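Local coordinates for protein endoglucanase (Komagataeibacter sucrofermentans, PDB 6VC5) that probably hydrolyses internal beta-1,4-glucosidic linkages in cellulose and related beta-glucans, as a family 8 glycoside hydrolase, at residues F42-G47 with A101-R106. Sequence-based numbering, arbitrary orientation.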
loop_
_atom_site.group_PDB
_atom_site.type_symbol
_atom_site.label_atom_id
_atom_site.label_comp_id
_atom_site.label_asym_id
_atom_site.label_seq_id
_atom_site.Cartn_x
_atom_site.Cartn_y
_atom_site.Cartn_z
ATOM N N PHE A 42 -5.964 0.782 -10.599
ATOM C CA PHE A 42 -7.092 -0.049 -11.016
ATOM C C PHE A 42 -7.504 0.245 -12.457
ATOM O O PHE A 42 -7.830 -0.677 -13.216
ATOM C CB PHE A 42 -8.295 0.155 -10.089
ATOM C CG PHE A 42 -8.034 -0.115 -8.620
ATOM C CD1 PHE A 42 -6.939 -0.842 -8.191
ATOM C CD2 PHE A 42 -8.917 0.379 -7.670
ATOM C CE1 PHE A 42 -6.720 -1.075 -6.823
ATOM C CE2 PHE A 42 -8.709 0.152 -6.317
ATOM C CZ PHE A 42 -7.598 -0.571 -5.898
ATOM N N SER A 43 -7.522 1.527 -12.847
ATOM C CA SER A 43 -7.877 1.884 -14.216
ATOM C C SER A 43 -6.822 1.417 -15.213
ATOM O O SER A 43 -7.166 0.991 -16.321
ATOM C CB SER A 43 -8.163 3.387 -14.335
ATOM O OG SER A 43 -7.025 4.169 -14.054
ATOM N N ALA A 44 -5.539 1.469 -14.838
ATOM C CA ALA A 44 -4.500 0.918 -15.714
ATOM C C ALA A 44 -4.663 -0.590 -15.883
ATOM O O ALA A 44 -4.573 -1.114 -16.999
ATOM C CB ALA A 44 -3.117 1.244 -15.151
ATOM N N ALA A 45 -4.885 -1.310 -14.776
ATOM C CA ALA A 45 -5.074 -2.760 -14.847
ATOM C C ALA A 45 -6.313 -3.125 -15.661
ATOM O O ALA A 45 -6.309 -4.111 -16.409
ATOM C CB ALA A 45 -5.180 -3.333 -13.433
ATOM N N ALA A 46 -7.389 -2.354 -15.518
ATOM C CA ALA A 46 -8.638 -2.610 -16.223
ATOM C C ALA A 46 -8.632 -2.124 -17.669
ATOM O O ALA A 46 -9.530 -2.496 -18.431
ATOM C CB ALA A 46 -9.790 -1.934 -15.478
ATOM N N GLY A 47 -7.658 -1.309 -18.062
ATOM C CA GLY A 47 -7.610 -0.788 -19.417
ATOM C C GLY A 47 -8.517 0.391 -19.689
ATOM O O GLY A 47 -8.929 0.593 -20.833
ATOM N N ALA A 101 3.939 3.430 -14.450
ATOM C CA ALA A 101 4.745 2.444 -15.159
ATOM C C ALA A 101 3.860 1.499 -15.958
ATOM O O ALA A 101 4.129 1.217 -17.128
ATOM C CB ALA A 101 5.609 1.665 -14.170
ATOM N N TRP A 102 2.789 0.993 -15.340
ATOM C CA TRP A 102 1.896 0.093 -16.060
ATOM C C TRP A 102 1.208 0.794 -17.224
ATOM O O TRP A 102 1.110 0.236 -18.324
ATOM C CB TRP A 102 0.840 -0.438 -15.104
ATOM C CG TRP A 102 1.319 -1.483 -14.193
ATOM C CD1 TRP A 102 2.580 -2.001 -14.109
ATOM C CD2 TRP A 102 0.520 -2.207 -13.255
ATOM N NE1 TRP A 102 2.617 -2.993 -13.148
ATOM C CE2 TRP A 102 1.365 -3.128 -12.607
ATOM C CE3 TRP A 102 -0.828 -2.146 -12.885
ATOM C CZ2 TRP A 102 0.900 -4.003 -11.621
ATOM C CZ3 TRP A 102 -1.288 -3.007 -11.895
ATOM C CH2 TRP A 102 -0.422 -3.921 -11.282
ATOM N N ALA A 103 0.707 2.005 -16.997
ATOM C CA ALA A 103 0.029 2.750 -18.054
ATOM C C ALA A 103 0.982 3.079 -19.191
ATOM O O ALA A 103 0.603 3.021 -20.368
ATOM C CB ALA A 103 -0.563 4.032 -17.469
ATOM N N GLY A 104 2.216 3.451 -18.865
ATOM C CA GLY A 104 3.168 3.794 -19.908
ATOM C C GLY A 104 3.540 2.591 -20.745
ATOM O O GLY A 104 3.745 2.708 -21.958
ATOM N N LYS A 105 3.586 1.418 -20.124
ATOM C CA LYS A 105 3.899 0.205 -20.865
ATOM C C LYS A 105 2.720 -0.227 -21.733
ATOM O O LYS A 105 2.879 -0.468 -22.937
ATOM C CB LYS A 105 4.329 -0.883 -19.877
ATOM C CG LYS A 105 5.763 -0.660 -19.412
ATOM C CD LYS A 105 6.169 -1.487 -18.202
ATOM C CE LYS A 105 7.671 -1.338 -17.967
ATOM N NZ LYS A 105 8.178 -2.141 -16.821
ATOM N N ARG A 106 1.520 -0.278 -21.158
ATOM C CA ARG A 106 0.383 -0.823 -21.895
ATOM C C ARG A 106 -0.095 0.104 -23.010
ATOM O O ARG A 106 -0.577 -0.374 -24.044
ATOM C CB ARG A 106 -0.747 -1.155 -20.926
ATOM C CG ARG A 106 -1.914 -0.215 -20.993
ATOM C CD ARG A 106 -3.152 -0.971 -21.397
ATOM N NE ARG A 106 -3.711 -1.626 -20.231
ATOM C CZ ARG A 106 -4.573 -2.634 -20.257
ATOM N NH1 ARG A 106 -4.996 -3.148 -19.113
ATOM N NH2 ARG A 106 -5.020 -3.121 -21.406
HETATM O O HOH W 1 -6.885 -5.091 -19.046
#
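R106, in the last turn of helix 90-106, reaches across to the C-terminal end of helix 33-46 and lays its guanidinium group against the closing turn. NH1 of R106 donates to the carbonyl O of A44 at 3.0 Å, the donor lying in the carbonyl plane while the acceptor sits 20° out of the guanidinium plane. NE adds a weak bond to the same oxygen. A water bridges NH1 of R106 to O of A45, and both this water and that carbonyl oxygen lie at the edge of the guanidinium, in its plane. CA of G47 sits over one face, 3.5 Å from the plane and to one side of its centre. The side chain gets there by bending at both chi2 and chi3. G47, with positive phi, is the C-prime residue of a Schellman motif, and its N makes a weak bond to the same A44 oxygen that R106 grips, so the arginine docks on the capping turn. Behind this polar end the helices run nearly parallel, at 27°, their axes 9.1 Å apart, and two alanines of helix 33-46 pack against W102 and A103. CB of A44 faces CB of W102 at 4.3 Å and CB of A103 at 4.4 Å. With CG of W102 anti to the carbonyl carbon, the indole reaches across toward helix 33-46, where CZ3 comes obliquely to CB of A45 at 4.2 Å. F52 of helix 49-62 touches both A44 and A103, and I311 of helix 300-313 packs on W102, which ties the pair into the (alpha/alpha)6 barrel characteristic of family 8 glycoside hydrolases. A leucine in place of R106 would probably leave the A44 carbonyl without its cross-helix donors and the bridging water without its NH1 partner. Apolar packing is thus joined to a cationic group whose charge is likely to complement the negative end of the helix dipole.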